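Local coordinates for DNA damage response protein Rtt109, putative (Neosartorya fumigata, PDB 5ZB9) that probably transfers acetyl groups from acetyl-CoA to lysines of histone H3, in DNA replication and the DNA damage response, at residues A203-T217 with R232-L244. Sequence-based numbering, arbitrary orientation.
Sequences ATAFLIVPGCDKFET and RPRWLNSYPLHQL
A205 and F206 pair in parallel with W235 and L236, joining strand 202-208 to the short strand 235-236 of a beta-alpha-beta unit in the histone acetyltransferase fold; strand 202-208 runs antiparallel to strand 317-324 on its other side. Three backbone bonds knit the pair, A205 N to R234 O, L236 N to A205 O and L207 N to L236 O, and side chains extend the ladder at both ends. At one end R234, its chain folded at chi2 and chi3 (-57° and -51°), brings NH2 within 2.9 Å of A203 O, which lies in the guanidinium plane; the same NH2 also reaches Y180 O. At the other, N237 holds CG anti to its backbone N (chi1 178°), and ND2 donates to L207 O at 2.8 Å while T217 CG2 packs 3.3 Å from this ND2. One face of the pair sets A205 CB over the six-membered ring of W235, a CH-pi contact; NE1 of this indole bonds D174 on helix 162-177, which also carries the CoA-binding W168 and R171. On the opposite face F206 lies alongside its bridge partner L236, F206 CE2 3.7 Å from L236 CD1; beyond N237, centre of an inverse gamma turn, the chain turns across the F206 ring, and P240 CB stands over the centre of one face, a CH-pi contact 3.6 Å from the centroid.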
ATOM      1  N   ALA A 203       2.848  13.062 -10.738  1.00 26.90           N
ATOM      2  CA  ALA A 203       2.062  12.415  -9.691  1.00 23.92           C
ATOM      3  C   ALA A 203       1.277  13.385  -8.819  1.00 26.87           C
ATOM      4  O   ALA A 203       1.681  14.532  -8.610  1.00 26.43           O
ATOM      5  CB  ALA A 203       2.969  11.567  -8.812  1.00 23.11           C
ATOM      6  N   THR A 204       0.158  12.890  -8.296  1.00 25.02           N
ATOM      7  CA  THR A 204      -0.645  13.595  -7.302  1.00 22.72           C
ATOM      8  C   THR A 204      -1.065  12.590  -6.226  1.00 21.99           C
ATOM      9  O   THR A 204      -1.251  11.399  -6.516  1.00 19.48           O
ATOM     10  CB  THR A 204      -1.900  14.264  -7.944  1.00 25.90           C
ATOM     11  OG1 THR A 204      -1.494  15.121  -9.018  1.00 32.13           O
ATOM     12  CG2 THR A 204      -2.692  15.093  -6.916  1.00 18.25           C
ATOM     13  N   ALA A 205      -1.197  13.057  -4.987  1.00 20.88           N
ATOM     14  CA  ALA A 205      -1.667  12.212  -3.891  1.00 16.16           C
ATOM     15  C   ALA A 205      -3.106  12.565  -3.538  1.00 21.23           C
ATOM     16  O   ALA A 205      -3.458  13.748  -3.441  1.00 22.27           O
ATOM     17  CB  ALA A 205      -0.765  12.362  -2.676  1.00 14.58           C
ATOM     18  N   PHE A 206      -3.933  11.540  -3.353  1.00 18.57           N
ATOM     19  CA  PHE A 206      -5.353  11.726  -3.042  1.00 17.07           C
ATOM     20  C   PHE A 206      -5.689  11.112  -1.692  1.00 21.54           C
ATOM     21  O   PHE A 206      -5.285   9.981  -1.396  1.00 18.28           O
ATOM     22  CB  PHE A 206      -6.236  11.106  -4.132  1.00 19.89           C
ATOM     23  CG  PHE A 206      -6.019  11.693  -5.508  1.00 22.48           C
ATOM     24  CD1 PHE A 206      -4.993  11.233  -6.323  1.00 17.91           C
ATOM     25  CD2 PHE A 206      -6.849  12.699  -5.988  1.00 24.27           C
ATOM     26  CE1 PHE A 206      -4.796  11.769  -7.581  1.00 26.49           C
ATOM     27  CE2 PHE A 206      -6.658  13.245  -7.254  1.00 25.87           C
ATOM     28  CZ  PHE A 206      -5.632  12.781  -8.054  1.00 24.71           C
ATOM     29  N   LEU A 207      -6.422  11.859  -0.871  1.00 19.74           N
ATOM     30  CA  LEU A 207      -6.776  11.395   0.458  1.00 16.57           C
ATOM     31  C   LEU A 207      -8.247  11.627   0.746  1.00 18.56           C
ATOM     32  O   LEU A 207      -8.771  12.710   0.500  1.00 19.37           O
ATOM     33  CB  LEU A 207      -5.925  12.095   1.521  1.00 14.47           C
ATOM     34  CG  LEU A 207      -6.322  11.742   2.960  1.00 16.18           C
ATOM     35  CD1 LEU A 207      -5.959  10.296   3.279  1.00 14.40           C
ATOM     36  CD2 LEU A 207      -5.732  12.713   3.990  1.00 11.36           C
ATOM     37  N   ILE A 208      -8.910  10.600   1.263  1.00 19.15           N
ATOM     38  CA  ILE A 208     -10.278  10.731   1.736  1.00 19.08           C
ATOM     39  C   ILE A 208     -10.411  10.160   3.146  1.00 20.96           C
ATOM     40  O   ILE A 208     -10.011   9.029   3.413  1.00 21.77           O
ATOM     41  CB  ILE A 208     -11.273  10.026   0.803  1.00 20.76           C
ATOM     42  CG1 ILE A 208     -11.517  10.873  -0.447  1.00 20.25           C
ATOM     43  CG2 ILE A 208     -12.599   9.789   1.511  1.00 18.81           C
ATOM     44  CD1 ILE A 208     -12.610  10.303  -1.336  1.00 23.16           C
ATOM     45  N   VAL A 209     -10.961  10.961   4.046  1.00 19.10           N
ATOM     46  CA  VAL A 209     -11.256  10.514   5.395  1.00 20.24           C
ATOM     47  C   VAL A 209     -12.731  10.738   5.660  1.00 21.23           C
ATOM     48  O   VAL A 209     -13.122  11.824   6.076  1.00 24.66           O
ATOM     49  CB  VAL A 209     -10.422  11.275   6.439  1.00 21.81           C
ATOM     50  CG1 VAL A 209     -10.627  10.685   7.827  1.00 18.93           C
ATOM     51  CG2 VAL A 209      -8.953  11.262   6.050  1.00 17.31           C
ATOM     52  N   PRO A 210     -13.559   9.717   5.396  1.00 29.79           N
ATOM     53  CA  PRO A 210     -15.019   9.835   5.539  1.00 27.70           C
ATOM     54  C   PRO A 210     -15.404  10.359   6.918  1.00 27.43           C
ATOM     55  O   PRO A 210     -14.906   9.843   7.922  1.00 27.35           O
ATOM     56  CB  PRO A 210     -15.516   8.398   5.337  1.00 23.90           C
ATOM     57  CG  PRO A 210     -14.420   7.721   4.570  1.00 27.09           C
ATOM     58  CD  PRO A 210     -13.142   8.346   5.055  1.00 25.03           C
ATOM     59  N   GLY A 211     -16.255  11.382   6.961  1.00 27.58           N
ATOM     60  CA  GLY A 211     -16.630  12.015   8.212  1.00 21.92           C
ATOM     61  C   GLY A 211     -15.935  13.355   8.396  1.00 28.25           C
ATOM     62  O   GLY A 211     -16.344  14.171   9.217  1.00 34.72           O
ATOM     63  N   CYS A 212     -14.875  13.584   7.631  1.00 24.45           N
ATOM     64  CA  CYS A 212     -14.123  14.825   7.733  1.00 21.99           C
ATOM     65  C   CYS A 212     -14.333  15.665   6.493  1.00 24.96           C
ATOM     66  O   CYS A 212     -14.230  15.159   5.375  1.00 24.03           O
ATOM     67  CB  CYS A 212     -12.630  14.547   7.929  1.00 25.58           C
ATOM     68  SG  CYS A 212     -12.204  13.738   9.487  1.00 26.55           S
ATOM     69  N   ASP A 213     -14.616  16.949   6.682  1.00 21.42           N
ATOM     70  CA  ASP A 213     -14.874  17.819   5.543  1.00 22.97           C
ATOM     71  C   ASP A 213     -13.579  18.219   4.849  1.00 23.19           C
ATOM     72  O   ASP A 213     -12.487  17.843   5.281  1.00 20.38           O
ATOM     73  CB  ASP A 213     -15.670  19.062   5.976  1.00 27.13           C
ATOM     74  CG  ASP A 213     -14.914  19.965   6.948  1.00 26.77           C
ATOM     75  OD1 ASP A 213     -13.673  20.101   6.872  1.00 30.42           O
ATOM     76  OD2 ASP A 213     -15.585  20.583   7.787  1.00 27.90           O
ATOM     77  N   LYS A 214     -13.700  19.007   3.787  1.00 26.89           N
ATOM     78  CA  LYS A 214     -12.534  19.370   2.995  1.00 27.53           C
ATOM     79  C   LYS A 214     -11.526  20.199   3.807  1.00 31.89           C
ATOM     80  O   LYS A 214     -10.331  20.187   3.509  1.00 34.95           O
ATOM     81  CB  LYS A 214     -12.963  20.118   1.730  1.00 34.76           C
ATOM     82  CG  LYS A 214     -13.574  21.490   1.977  1.00 50.50           C
ATOM     83  CD  LYS A 214     -14.119  22.101   0.692  1.00 55.41           C
ATOM     84  CE  LYS A 214     -12.996  22.496  -0.258  1.00 68.67           C
ATOM     85  NZ  LYS A 214     -13.511  22.922  -1.597  1.00 76.86           N
ATOM     86  N   PHE A 215     -11.987  20.885   4.851  1.00 28.61           N
ATOM     87  CA  PHE A 215     -11.079  21.705   5.659  1.00 31.17           C
ATOM     88  C   PHE A 215     -10.348  20.867   6.700  1.00 27.67           C
ATOM     89  O   PHE A 215      -9.124  20.942   6.806  1.00 26.33           O
ATOM     90  CB  PHE A 215     -11.842  22.862   6.314  1.00 28.19           C
ATOM     91  CG  PHE A 215     -12.682  23.620   5.343  1.00 39.06           C
ATOM     92  CD1 PHE A 215     -12.099  24.528   4.472  1.00 44.22           C
ATOM     93  CD2 PHE A 215     -14.044  23.373   5.242  1.00 43.38           C
ATOM     94  CE1 PHE A 215     -12.868  25.204   3.537  1.00 47.77           C
ATOM     95  CE2 PHE A 215     -14.822  24.047   4.311  1.00 49.54           C
ATOM     96  CZ  PHE A 215     -14.230  24.960   3.455  1.00 53.42           C
ATOM     97  N   GLU A 216     -11.081  20.049   7.450  1.00 23.69           N
ATOM     98  CA  GLU A 216     -10.446  19.189   8.441  1.00 24.17           C
ATOM     99  C   GLU A 216      -9.501  18.166   7.777  1.00 26.10           C
ATOM    100  O   GLU A 216      -8.437  17.861   8.309  1.00 24.19           O
ATOM    101  CB  GLU A 216     -11.505  18.480   9.292  1.00 23.21           C
ATOM    102  CG  GLU A 216     -10.924  17.523  10.323  1.00 22.95           C
ATOM    103  CD  GLU A 216     -11.952  16.998  11.315  1.00 29.48           C
ATOM    104  OE1 GLU A 216     -13.121  16.765  10.925  1.00 27.15           O
ATOM    105  OE2 GLU A 216     -11.578  16.807  12.494  1.00 27.83           O
ATOM    106  N   THR A 217      -9.882  17.657   6.610  1.00 25.03           N
ATOM    107  CA  THR A 217      -9.056  16.686   5.887  1.00 19.68           C
ATOM    108  C   THR A 217      -7.685  17.249   5.514  1.00 23.69           C
ATOM    109  O   THR A 217      -6.703  16.513   5.488  1.00 26.37           O
ATOM    110  CB  THR A 217      -9.764  16.200   4.607  1.00 20.25           C
ATOM    111  OG1 THR A 217     -11.019  15.604   4.956  1.00 21.43           O
ATOM    112  CG2 THR A 217      -8.930  15.182   3.877  1.00 15.44           C
ATOM    113  N   ARG A 232      -1.200  23.880  -8.978  1.00 29.20           N
ATOM    114  CA  ARG A 232      -0.608  22.548  -9.024  1.00 31.73           C
ATOM    115  C   ARG A 232      -0.516  21.892  -7.652  1.00 29.85           C
ATOM    116  O   ARG A 232       0.587  21.618  -7.175  1.00 28.87           O
ATOM    117  CB  ARG A 232       0.792  22.603  -9.644  1.00 34.85           C
ATOM    118  CG  ARG A 232       0.821  22.685 -11.159  1.00 41.99           C
ATOM    119  CD  ARG A 232       1.373  24.020 -11.601  1.00 53.37           C
ATOM    120  NE  ARG A 232       2.405  23.898 -12.628  1.00 54.08           N
ATOM    121  CZ  ARG A 232       3.698  23.736 -12.369  1.00 54.52           C
ATOM    122  NH1 ARG A 232       4.568  23.644 -13.368  1.00 54.83           N
ATOM    123  NH2 ARG A 232       4.123  23.667 -11.113  1.00 45.99           N
ATOM    124  N   PRO A 233      -1.668  21.626  -7.016  1.00 25.24           N
ATOM    125  CA  PRO A 233      -1.600  20.970  -5.703  1.00 27.10           C
ATOM    126  C   PRO A 233      -1.080  19.541  -5.825  1.00 25.06           C
ATOM    127  O   PRO A 233      -1.290  18.885  -6.851  1.00 20.99           O
ATOM    128  CB  PRO A 233      -3.054  20.999  -5.212  1.00 28.32           C
ATOM    129  CG  PRO A 233      -3.872  21.032  -6.475  1.00 29.56           C
ATOM    130  CD  PRO A 233      -3.057  21.804  -7.482  1.00 27.56           C
ATOM    131  N   ARG A 234      -0.377  19.078  -4.798  1.00 25.91           N
ATOM    132  CA  ARG A 234       0.143  17.719  -4.796  1.00 21.07           C
ATOM    133  C   ARG A 234      -0.727  16.819  -3.911  1.00 23.69           C
ATOM    134  O   ARG A 234      -0.699  15.595  -4.048  1.00 21.70           O
ATOM    135  CB  ARG A 234       1.597  17.701  -4.325  1.00 27.16           C
ATOM    136  CG  ARG A 234       2.500  18.767  -4.958  1.00 30.17           C
ATOM    137  CD  ARG A 234       2.532  18.700  -6.487  1.00 29.04           C
ATOM    138  NE  ARG A 234       2.818  17.366  -7.016  1.00 23.98           N
ATOM    139  CZ  ARG A 234       4.036  16.847  -7.107  1.00 24.55           C
ATOM    140  NH1 ARG A 234       5.078  17.542  -6.691  1.00 29.20           N
ATOM    141  NH2 ARG A 234       4.216  15.633  -7.605  1.00 22.26           N
ATOM    142  N   TRP A 235      -1.493  17.431  -3.004  1.00 19.11           N
ATOM    143  CA  TRP A 235      -2.465  16.705  -2.184  1.00 19.78           C
ATOM    144  C   TRP A 235      -3.883  17.187  -2.461  1.00 22.72           C
ATOM    145  O   TRP A 235      -4.164  18.385  -2.437  1.00 23.70           O
ATOM    146  CB  TRP A 235      -2.139  16.849  -0.696  1.00 16.84           C
ATOM    147  CG  TRP A 235      -0.898  16.102  -0.327  1.00 20.85           C
ATOM    148  CD1 TRP A 235       0.384  16.557  -0.405  1.00 18.71           C
ATOM    149  CD2 TRP A 235      -0.817  14.750   0.143  1.00 16.57           C
ATOM    150  NE1 TRP A 235       1.260  15.578  -0.004  1.00 21.34           N
ATOM    151  CE2 TRP A 235       0.547  14.461   0.341  1.00 19.44           C
ATOM    152  CE3 TRP A 235      -1.766  13.763   0.424  1.00 21.72           C
ATOM    153  CZ2 TRP A 235       0.988  13.223   0.809  1.00 19.60           C
ATOM    154  CZ3 TRP A 235      -1.326  12.528   0.889  1.00 20.47           C
ATOM    155  CH2 TRP A 235       0.038  12.271   1.074  1.00 22.19           C
ATOM    156  N   LEU A 236      -4.774  16.243  -2.733  1.00 21.18           N
ATOM    157  CA  LEU A 236      -6.164  16.565  -3.026  1.00 19.63           C
ATOM    158  C   LEU A 236      -7.080  15.734  -2.155  1.00 23.07           C
ATOM    159  O   LEU A 236      -6.837  14.547  -1.951  1.00 20.14           O
ATOM    160  CB  LEU A 236      -6.482  16.316  -4.496  1.00 19.36           C
ATOM    161  CG  LEU A 236      -5.902  17.302  -5.502  1.00 22.43           C
ATOM    162  CD1 LEU A 236      -6.224  16.866  -6.913  1.00 18.15           C
ATOM    163  CD2 LEU A 236      -6.455  18.676  -5.232  1.00 20.91           C
ATOM    164  N   ASN A 237      -8.135  16.362  -1.647  1.00 25.19           N
ATOM    165  CA  ASN A 237      -9.151  15.653  -0.883  1.00 20.54           C
ATOM    166  C   ASN A 237     -10.233  15.101  -1.804  1.00 21.68           C
ATOM    167  O   ASN A 237     -11.345  15.611  -1.835  1.00 28.82           O
ATOM    168  CB  ASN A 237      -9.761  16.579   0.178  1.00 16.56           C
ATOM    169  CG  ASN A 237     -10.866  15.909   0.993  1.00 23.60           C
ATOM    170  OD1 ASN A 237     -11.793  16.574   1.455  1.00 24.70           O
ATOM    171  ND2 ASN A 237     -10.778  14.591   1.161  1.00 17.25           N
ATOM    172  N   SER A 238      -9.908  14.058  -2.556  1.00 23.07           N
ATOM    173  CA  SER A 238     -10.909  13.400  -3.389  1.00 25.81           C
ATOM    174  C   SER A 238     -10.459  12.014  -3.835  1.00 24.55           C
ATOM    175  O   SER A 238      -9.358  11.574  -3.517  1.00 26.76           O
ATOM    176  CB  SER A 238     -11.238  14.263  -4.614  1.00 30.38           C
ATOM    177  OG  SER A 238     -10.058  14.648  -5.293  1.00 31.31           O
ATOM    178  N   TYR A 239     -11.331  11.330  -4.566  1.00 22.33           N
ATOM    179  CA  TYR A 239     -11.035  10.023  -5.125  1.00 21.63           C
ATOM    180  C   TYR A 239     -10.779  10.149  -6.628  1.00 26.40           C
ATOM    181  O   TYR A 239     -11.628  10.645  -7.364  1.00 27.59           O
ATOM    182  CB  TYR A 239     -12.191   9.067  -4.845  1.00 24.34           C
ATOM    183  CG  TYR A 239     -12.052   7.699  -5.478  1.00 27.88           C
ATOM    184  CD1 TYR A 239     -11.042   6.832  -5.090  1.00 22.00           C
ATOM    185  CD2 TYR A 239     -12.955   7.264  -6.437  1.00 24.43           C
ATOM    186  CE1 TYR A 239     -10.926   5.582  -5.656  1.00 26.35           C
ATOM    187  CE2 TYR A 239     -12.845   6.013  -7.007  1.00 21.53           C
ATOM    188  CZ  TYR A 239     -11.832   5.178  -6.615  1.00 25.93           C
ATOM    189  OH  TYR A 239     -11.714   3.934  -7.184  1.00 23.66           O
ATOM    190  N   PRO A 240      -9.602   9.698  -7.086  1.00 25.20           N
ATOM    191  CA  PRO A 240      -9.161   9.892  -8.474  1.00 27.94           C
ATOM    192  C   PRO A 240      -9.885   8.970  -9.448  1.00 28.18           C
ATOM    193  O   PRO A 240      -9.233   8.199 -10.152  1.00 30.68           O
ATOM    194  CB  PRO A 240      -7.671   9.550  -8.408  1.00 23.14           C
ATOM    195  CG  PRO A 240      -7.611   8.481  -7.349  1.00 23.03           C
ATOM    196  CD  PRO A 240      -8.631   8.903  -6.310  1.00 23.37           C
ATOM    197  N   LEU A 241     -11.213   9.069  -9.479  1.00 30.72           N
ATOM    198  CA  LEU A 241     -12.080   8.182 -10.256  1.00 29.21           C
ATOM    199  C   LEU A 241     -11.700   8.022 -11.731  1.00 31.89           C
ATOM    200  O   LEU A 241     -11.612   6.907 -12.236  1.00 36.37           O
ATOM    201  CB  LEU A 241     -13.520   8.679 -10.168  1.00 29.17           C
ATOM    202  CG  LEU A 241     -14.527   7.979 -11.075  1.00 34.07           C
ATOM    203  CD1 LEU A 241     -14.676   6.502 -10.706  1.00 24.21           C
ATOM    204  CD2 LEU A 241     -15.849   8.701 -10.996  1.00 29.45           C
ATOM    205  N   HIS A 242     -11.472   9.134 -12.418  1.00 33.40           N
ATOM    206  CA  HIS A 242     -11.238   9.090 -13.854  1.00 39.26           C
ATOM    207  C   HIS A 242      -9.879   8.523 -14.233  1.00 35.98           C
ATOM    208  O   HIS A 242      -9.684   8.109 -15.372  1.00 39.15           O
ATOM    209  CB  HIS A 242     -11.428  10.485 -14.449  1.00 36.25           C
ATOM    210  CG  HIS A 242     -12.844  10.959 -14.364  1.00 52.32           C
ATOM    211  ND1 HIS A 242     -13.313  11.722 -13.314  1.00 59.19           N
ATOM    212  CD2 HIS A 242     -13.911  10.716 -15.159  1.00 46.75           C
ATOM    213  CE1 HIS A 242     -14.602  11.957 -13.486  1.00 50.23           C
ATOM    214  NE2 HIS A 242     -14.991  11.355 -14.595  1.00 48.68           N
ATOM    215  N   GLN A 243      -8.951   8.469 -13.282  1.00 31.13           N
ATOM    216  CA  GLN A 243      -7.644   7.870 -13.556  1.00 31.73           C
ATOM    217  C   GLN A 243      -7.646   6.365 -13.296  1.00 30.54           C
ATOM    218  O   GLN A 243      -6.835   5.629 -13.850  1.00 28.29           O
ATOM    219  CB  GLN A 243      -6.558   8.539 -12.722  1.00 31.28           C
ATOM    220  CG  GLN A 243      -6.388  10.023 -12.990  1.00 29.82           C
ATOM    221  CD  GLN A 243      -5.090  10.561 -12.418  1.00 38.64           C
ATOM    222  OE1 GLN A 243      -4.006  10.277 -12.936  1.00 38.96           O
ATOM    223  NE2 GLN A 243      -5.190  11.336 -11.340  1.00 37.30           N
ATOM    224  N   LEU A 244      -8.574   5.917 -12.461  1.00 32.30           N
ATOM    225  CA  LEU A 244      -8.650   4.516 -12.067  1.00 32.99           C
ATOM    226  C   LEU A 244      -9.696   3.731 -12.851  1.00 34.20           C
ATOM    227  O   LEU A 244      -9.562   2.524 -13.028  1.00 37.11           O
ATOM    228  CB  LEU A 244      -8.966   4.420 -10.577  1.00 33.69           C
ATOM    229  CG  LEU A 244      -7.811   4.240  -9.600  1.00 38.43           C
ATOM    230  CD1 LEU A 244      -6.628   5.123  -9.970  1.00 32.92           C
ATOM    231  CD2 LEU A 244      -8.302   4.534  -8.188  1.00 27.61           C
TER
HETATM  232  O   HOH W   1       0.476  17.192  -8.448  1.00 25.19           O
HETATM  233  O   HOH W   2     -12.136  13.434   3.596  1.00 21.46           O
HETATM  234  O   HOH W   3     -14.149  15.914   2.576  1.00 28.37           O